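Local coordinates for AlyQ (Persicobacter sp. CCB-QB2, PDB 7D2A), which binds uronic acids of alginate through a family 32 carbohydrate-binding module, the part of the protein described here, at residues A[56-62]-A[97-103]; A[68-74]-A[85-91]. One frame throughout, in Å; residues are numbered along the deposited sequence. Where two conformers were deposited one is given.

The two contacts illustrate how the two sheets of a beta-sandwich are each built by antiparallel pairing and then packed face to face: each joins two antiparallel strands, and the two pairs belong to different sheets whose inner faces meet. Their centres lie 10 Å apart. Along the chain, interaction 2 is nested inside the loop closed by interaction 1, since strand 52-62 is followed by 70-77 and 84-90 before 99-103 returns to pair with the first. Between the sheets the rings of W62 and Y101 from interaction 1 meet F72 of interaction 2, and Y101 also meets Y87, making a shared aromatic core. Just before strand 70-77, R68 reaches into the sugar pocket, so interaction 2 also touches the binding site.

Interaction 1 of 2, residues A[56-62]-A[97-103]; sequences NQVKAAW and ALESYSF
Strand 56-62 runs antiparallel to strand 99-103, their axes 4.6 Å apart at closest, and V58 pairs with Y101 and A60 with E99 through two-way backbone hydrogen bonds; F103 N adds one more to N56 O. Side chains then sort onto two faces. On the face of V58 and A60, the phenol of Y101 lies across the strand with its edge toward A60, CE2 standing 4.2 Å from A60 CB. Its hydroxyl is gripped twice: W62 NE1 donates to Y101 OH at 3.0 Å, from a ring whose plane the oxygen leaves by 20°, while Y101 OH itself donates to E99 OE2 at 2.7 Å, meeting the carboxylate from above its plane. S92 holds the other carboxylate oxygen, E99 OE1. F103 turns its ring back over the backbone of N56 and Q57, because chi1 of 44° sets CG between its own N and carbonyl carbon; V58 CG2 touches the ring edge, 4.0 Å from F103 CE2. On the opposite face the extended chain of K59 runs past S100, and its ammonium end makes a cation-pi contact with F132. Past the last paired residues, A60 and E99, a water bridges W62 N and A97 O. The relay from indole through phenol to carboxylate probably restrains the rotation of the hydroxyl, whose proton goes to E99, with the negative charge probably strengthening the hydroxyl as acceptor for W62.

Interaction 2 of 2, residues A[68-74]-A[85-91]; sequences RTSGFSI and EVYSGTS. With MAW (4-deoxy-alpha-L-erythro-hex-4-enopyranuronic acid), chain B.
Strands 70-74 and 85-90 form a beta hairpin at the margin of the five-stranded sheet of this beta-sandwich, antiparallel at 169° with axes 4.5 Å apart at closest. F72 and G89 exchange two backbone hydrogen bonds. At I74 the pairing carries a classic beta bulge: I74 N still donates to Y87 O, while I74 O takes V86 N at 2.8 Å, in the carbonyl plane, and a weak bond from Y87 N, so V86 and Y87 both sit opposite one residue. On the buried face F72 and Y87 meet rim to rim with nearly parallel planes, neither ring lying over the other; F72 CZ comes 3.7 Å from Y87 CE1. A chi1 of 71° swings the F72 ring toward the partner strand, where its edge also meets the backbone at S91 N and its CD1 borders the carbonyl of G89. I74 packs beside this pair, its CD1 4.0 Å from Y87 CB, while its CG2 branch meets V86. An alanine at F72 would remove the ring between Y87, W62 and Y101, and would probably open a gap in the core that leaves the tyrosine and tryptophan rings freer to shift. On the other face, S73 OG and E85 OE1 share bridging waters. Toward the sugar, S91 OG accepts S70 N at 2.9 Å, and a water joins the same hydroxyl to R68 O. The extended arm of R68 then carries its guanidinium to the uronic acid, a sugar that is also hydrogen-bonded to R35, D20, N121 and S125. The grip is two-pronged: R68 NH1 donates to MAW O6A at 2.8 Å and R68 NH2 to MAW O6B at 2.9 Å, the carboxylate carbon C6 lying in the guanidinium plane.

Interaction 1 of 2, residues A[56-62]-A[97-103]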
loop_
_atom_site.group_PDB
_atom_site.type_symbol
_atom_site.label_atom_id
_atom_site.label_comp_id
_atom_site.label_asym_id
_atom_site.label_seq_id
_atom_site.Cartn_x
_atom_site.Cartn_y
_atom_site.Cartn_z
ATOM N N ASN A 56 -4.682 -7.769 -9.818
ATOM C CA ASN A 56 -4.310 -6.812 -10.868
ATOM C C ASN A 56 -4.484 -5.355 -10.471
ATOM O O ASN A 56 -4.364 -4.462 -11.331
ATOM C CB ASN A 56 -5.032 -7.142 -12.189
ATOM C CG ASN A 56 -6.539 -6.966 -12.084
ATOM O OD1 ASN A 56 -7.028 -6.487 -11.039
ATOM N ND2 ASN A 56 -7.248 -7.274 -13.155
ATOM N N GLN A 57 -4.801 -5.102 -9.205
ATOM C CA GLN A 57 -5.091 -3.713 -8.796
ATOM C C GLN A 57 -4.920 -3.587 -7.286
ATOM O O GLN A 57 -5.338 -4.442 -6.486
ATOM C CB GLN A 57 -6.500 -3.314 -9.189
ATOM C CG GLN A 57 -6.777 -1.861 -8.948
ATOM C CD GLN A 57 -8.126 -1.528 -9.545
ATOM O OE1 GLN A 57 -8.259 -1.216 -10.736
ATOM N NE2 GLN A 57 -9.121 -1.782 -8.757
ATOM N N VAL A 58 -4.200 -2.539 -6.913
ATOM C CA VAL A 58 -4.014 -2.153 -5.510
ATOM C C VAL A 58 -4.532 -0.738 -5.418
ATOM O O VAL A 58 -4.102 0.088 -6.187
ATOM C CB VAL A 58 -2.562 -2.282 -5.040
ATOM C CG1 VAL A 58 -2.390 -1.650 -3.687
ATOM C CG2 VAL A 58 -2.085 -3.705 -5.098
ATOM N N LYS A 59 -5.399 -0.492 -4.460
ATOM C CA LYS A 59 -5.838 0.884 -4.176
ATOM C C LYS A 59 -5.231 1.316 -2.850
ATOM O O LYS A 59 -5.188 0.557 -1.856
ATOM C CB LYS A 59 -7.357 1.027 -4.084
ATOM C CG LYS A 59 -8.147 0.561 -5.293
ATOM C CD LYS A 59 -9.644 0.840 -5.155
ATOM C CE LYS A 59 -10.412 0.422 -6.385
ATOM N NZ LYS A 59 -11.695 1.150 -6.452
ATOM N N ALA A 60 -4.735 2.544 -2.828
ATOM C CA ALA A 60 -4.240 3.158 -1.572
ATOM C C ALA A 60 -4.795 4.563 -1.446
ATOM O O ALA A 60 -4.849 5.318 -2.440
ATOM C CB ALA A 60 -2.733 3.162 -1.481
ATOM N N ALA A 61 -5.223 4.868 -0.240
ATOM C CA ALA A 61 -5.583 6.234 0.190
ATOM C C ALA A 61 -4.431 6.776 1.004
ATOM O O ALA A 61 -3.963 6.123 1.950
ATOM C CB ALA A 61 -6.883 6.227 0.963
ATOM N N TRP A 62 -4.013 7.982 0.668
ATOM C CA TRP A 62 -2.822 8.625 1.248
ATOM C C TRP A 62 -3.190 9.673 2.293
ATOM O O TRP A 62 -4.157 10.419 2.116
ATOM C CB TRP A 62 -2.005 9.241 0.132
ATOM C CG TRP A 62 -1.469 8.208 -0.799
ATOM C CD1 TRP A 62 -2.060 7.796 -1.955
ATOM C CD2 TRP A 62 -0.243 7.486 -0.672
ATOM N NE1 TRP A 62 -1.322 6.795 -2.521
ATOM C CE2 TRP A 62 -0.181 6.596 -1.779
ATOM C CE3 TRP A 62 0.783 7.481 0.283
ATOM C CZ2 TRP A 62 0.909 5.729 -1.941
ATOM C CZ3 TRP A 62 1.833 6.612 0.128
ATOM C CH2 TRP A 62 1.881 5.737 -0.967
ATOM N N ALA A 97 -9.185 10.054 -1.182
ATOM C CA ALA A 97 -9.863 8.761 -1.407
ATOM C C ALA A 97 -8.870 7.677 -1.813
ATOM O O ALA A 97 -7.713 7.939 -2.194
ATOM C CB ALA A 97 -10.960 8.904 -2.421
ATOM N N LEU A 98 -9.337 6.433 -1.788
ATOM C CA LEU A 98 -8.608 5.322 -2.422
ATOM C C LEU A 98 -8.314 5.653 -3.894
ATOM O O LEU A 98 -9.254 5.985 -4.657
ATOM C CB LEU A 98 -9.443 4.051 -2.361
ATOM C CG LEU A 98 -9.501 3.386 -0.992
ATOM C CD1 LEU A 98 -10.606 2.356 -1.024
ATOM C CD2 LEU A 98 -8.189 2.780 -0.548
ATOM N N GLU A 99 -7.039 5.507 -4.253
ATOM C CA GLU A 99 -6.533 5.725 -5.626
ATOM C C GLU A 99 -6.068 4.385 -6.168
ATOM O O GLU A 99 -5.315 3.693 -5.494
ATOM C CB GLU A 99 -5.411 6.755 -5.555
ATOM C CG GLU A 99 -4.821 7.129 -6.896
ATOM C CD GLU A 99 -4.090 8.466 -6.761
ATOM O OE1 GLU A 99 -4.782 9.511 -6.592
ATOM O OE2 GLU A 99 -2.854 8.473 -6.824
ATOM N N SER A 100 -6.444 4.065 -7.394
ATOM C CA SER A 100 -6.175 2.733 -8.002
ATOM C C SER A 100 -4.857 2.691 -8.789
ATOM O O SER A 100 -4.557 3.599 -9.596
ATOM C CB SER A 100 -7.317 2.317 -8.861
ATOM O OG SER A 100 -8.483 2.247 -8.074
ATOM N N TYR A 101 -4.080 1.679 -8.500
ATOM C CA TYR A 101 -2.805 1.370 -9.219
ATOM C C TYR A 101 -2.987 -0.037 -9.773
ATOM O O TYR A 101 -2.970 -1.046 -9.059
ATOM C CB TYR A 101 -1.627 1.496 -8.268
ATOM C CG TYR A 101 -1.630 2.790 -7.501
ATOM C CD1 TYR A 101 -1.591 3.981 -8.186
ATOM C CD2 TYR A 101 -1.800 2.797 -6.133
ATOM C CE1 TYR A 101 -1.656 5.190 -7.522
ATOM C CE2 TYR A 101 -1.829 4.010 -5.446
ATOM C CZ TYR A 101 -1.762 5.208 -6.147
ATOM O OH TYR A 101 -1.857 6.406 -5.461
ATOM N N SER A 102 -3.180 -0.083 -11.087
ATOM C CA SER A 102 -3.522 -1.291 -11.866
ATOM C C SER A 102 -2.256 -1.784 -12.570
ATOM O O SER A 102 -1.349 -0.962 -12.840
ATOM C CB SER A 102 -4.614 -0.992 -12.903
ATOM O OG SER A 102 -5.857 -0.715 -12.266
ATOM N N PHE A 103 -2.182 -3.085 -12.830
ATOM C CA PHE A 103 -1.026 -3.710 -13.501
ATOM C C PHE A 103 -1.499 -5.019 -14.081
ATOM O O PHE A 103 -2.514 -5.600 -13.684
ATOM C CB PHE A 103 0.142 -3.884 -12.526
ATOM C CG PHE A 103 -0.212 -4.406 -11.161
ATOM C CD1 PHE A 103 -0.417 -5.755 -10.927
ATOM C CD2 PHE A 103 -0.511 -3.514 -10.145
ATOM C CE1 PHE A 103 -0.830 -6.211 -9.691
ATOM C CE2 PHE A 103 -0.892 -3.959 -8.883
ATOM C CZ PHE A 103 -1.051 -5.311 -8.658
HETATM O O HOH W 1 -5.519 9.340 -1.536
#

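Interaction 2 of 2, residues A[68-74]-A[85-91]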
loop_
_atom_site.group_PDB
_atom_site.type_symbol
_atom_site.label_atom_id
_atom_site.label_comp_id
_atom_site.label_asym_id
_atom_site.label_seq_id
_atom_site.Cartn_x
_atom_site.Cartn_y
_atom_site.Cartn_z
ATOM N N ARG A 68 -0.310 16.647 -1.035
ATOM C CA ARG A 68 1.087 16.280 -1.281
ATOM C C ARG A 68 1.120 15.011 -2.133
ATOM O O ARG A 68 0.134 14.254 -2.126
ATOM C CB ARG A 68 1.815 16.107 0.050
ATOM C CG ARG A 68 1.490 14.798 0.751
ATOM C CD ARG A 68 1.915 14.835 2.199
ATOM N NE ARG A 68 2.047 13.491 2.761
ATOM C CZ ARG A 68 2.386 13.242 4.014
ATOM N NH1 ARG A 68 2.586 14.238 4.900
ATOM N NH2 ARG A 68 2.501 11.984 4.380
ATOM N N THR A 69 2.237 14.808 -2.799
ATOM C CA THR A 69 2.476 13.609 -3.623
ATOM C C THR A 69 3.482 12.706 -2.908
ATOM O O THR A 69 4.451 13.200 -2.280
ATOM C CB THR A 69 2.969 13.984 -5.024
ATOM O OG1 THR A 69 4.156 14.785 -4.903
ATOM C CG2 THR A 69 1.925 14.766 -5.790
ATOM N N SER A 70 3.266 11.410 -2.960
ATOM C CA SER A 70 4.083 10.433 -2.245
ATOM C C SER A 70 4.594 9.402 -3.252
ATOM O O SER A 70 3.801 8.855 -4.014
ATOM C CB SER A 70 3.278 9.829 -1.063
ATOM O OG SER A 70 4.086 9.600 0.097
ATOM N N GLY A 71 5.898 9.161 -3.264
ATOM C CA GLY A 71 6.502 8.176 -4.164
ATOM C C GLY A 71 6.465 6.780 -3.581
ATOM O O GLY A 71 6.533 6.599 -2.369
ATOM N N PHE A 72 6.206 5.791 -4.428
ATOM C CA PHE A 72 6.041 4.405 -3.950
ATOM C C PHE A 72 6.257 3.409 -5.084
ATOM O O PHE A 72 6.327 3.759 -6.243
ATOM C CB PHE A 72 4.645 4.213 -3.339
ATOM C CG PHE A 72 3.553 4.214 -4.362
ATOM C CD1 PHE A 72 3.006 5.399 -4.833
ATOM C CD2 PHE A 72 3.079 3.018 -4.882
ATOM C CE1 PHE A 72 2.007 5.401 -5.799
ATOM C CE2 PHE A 72 2.119 3.021 -5.874
ATOM C CZ PHE A 72 1.602 4.202 -6.353
ATOM N N SER A 73 6.400 2.162 -4.706
ATOM C CA SER A 73 6.418 1.029 -5.627
ATOM C C SER A 73 5.624 -0.083 -4.958
ATOM O O SER A 73 5.525 -0.134 -3.710
ATOM C CB SER A 73 7.791 0.661 -6.048
ATOM O OG SER A 73 8.521 0.181 -4.980
ATOM N N ILE A 74 5.082 -0.959 -5.784
ATOM C CA ILE A 74 4.330 -2.146 -5.335
ATOM C C ILE A 74 5.096 -3.376 -5.800
ATOM O O ILE A 74 5.406 -3.458 -7.024
ATOM C CB ILE A 74 2.892 -2.109 -5.879
ATOM C CG1 ILE A 74 2.176 -0.791 -5.535
ATOM C CG2 ILE A 74 2.112 -3.336 -5.427
ATOM C CD1 ILE A 74 0.817 -0.647 -6.170
ATOM N N GLU A 85 8.636 -6.440 -8.369
ATOM C CA GLU A 85 8.036 -5.101 -8.528
ATOM C C GLU A 85 7.057 -5.122 -9.715
ATOM O O GLU A 85 7.444 -5.462 -10.832
ATOM C CB GLU A 85 9.090 -4.000 -8.685
ATOM C CG GLU A 85 8.468 -2.632 -8.712
ATOM C CD GLU A 85 9.498 -1.517 -8.729
ATOM O OE1 GLU A 85 10.351 -1.491 -7.801
ATOM O OE2 GLU A 85 9.514 -0.820 -9.720
ATOM N N VAL A 86 5.815 -4.713 -9.494
ATOM C CA VAL A 86 4.777 -4.650 -10.541
ATOM C C VAL A 86 4.321 -3.227 -10.875
ATOM O O VAL A 86 3.594 -3.099 -11.839
ATOM C CB VAL A 86 3.583 -5.560 -10.186
ATOM C CG1 VAL A 86 3.998 -7.020 -10.131
ATOM C CG2 VAL A 86 2.909 -5.169 -8.862
ATOM N N TYR A 87 4.660 -2.250 -10.053
ATOM C CA TYR A 87 4.196 -0.865 -10.212
ATOM C C TYR A 87 5.174 0.063 -9.510
ATOM O O TYR A 87 5.741 -0.284 -8.455
ATOM C CB TYR A 87 2.808 -0.662 -9.586
ATOM C CG TYR A 87 2.096 0.574 -10.076
ATOM C CD1 TYR A 87 2.294 1.791 -9.456
ATOM C CD2 TYR A 87 1.144 0.521 -11.092
ATOM C CE1 TYR A 87 1.641 2.934 -9.873
ATOM C CE2 TYR A 87 0.471 1.661 -11.524
ATOM C CZ TYR A 87 0.752 2.885 -10.926
ATOM O OH TYR A 87 0.114 4.036 -11.301
ATOM N N SER A 88 5.405 1.195 -10.107
ATOM C CA SER A 88 6.208 2.262 -9.475
ATOM C C SER A 88 5.622 3.590 -9.913
ATOM O O SER A 88 5.298 3.789 -11.133
ATOM C CB SER A 88 7.634 2.109 -9.861
ATOM O OG SER A 88 8.397 3.105 -9.218
ATOM N N GLY A 89 5.425 4.510 -8.983
ATOM C CA GLY A 89 4.878 5.805 -9.373
ATOM C C GLY A 89 4.835 6.756 -8.206
ATOM O O GLY A 89 5.574 6.580 -7.219
ATOM N N THR A 90 3.952 7.722 -8.333
ATOM C CA THR A 90 3.776 8.806 -7.358
ATOM C C THR A 90 2.275 9.012 -7.218
ATOM O O THR A 90 1.615 9.065 -8.239
ATOM C CB THR A 90 4.429 10.092 -7.852
ATOM O OG1 THR A 90 5.799 9.781 -8.120
ATOM C CG2 THR A 90 4.315 11.202 -6.852
ATOM N N SER A 91 1.804 9.163 -6.016
ATOM C CA SER A 91 0.379 9.401 -5.748
ATOM C C SER A 91 0.028 10.720 -6.426
ATOM O O SER A 91 0.928 11.583 -6.661
ATOM C CB SER A 91 0.088 9.389 -4.290
ATOM O OG SER A 91 0.646 10.513 -3.637
HETATM C C1 MAW B . 4.667 13.294 11.267
HETATM C C2 MAW B . 3.851 12.452 12.163
HETATM O O2 MAW B . 2.532 13.003 12.445
HETATM C C3 MAW B . 3.727 11.071 11.463
HETATM O O3 MAW B . 2.714 10.283 12.060
HETATM C C4 MAW B . 3.432 11.290 9.971
HETATM C C5 MAW B . 3.474 12.463 9.388
HETATM O O5 MAW B . 3.872 13.652 10.124
HETATM C C6 MAW B . 3.211 12.701 7.999
HETATM O O6A MAW B . 3.352 13.891 7.572
HETATM O O6B MAW B . 2.898 11.739 7.199
HETATM O O HOH W 2 -0.094 11.699 -1.238
HETATM O O HOH W 3 11.107 0.605 -6.495
HETATM O O HOH W 4 8.771 -2.529 -5.083
#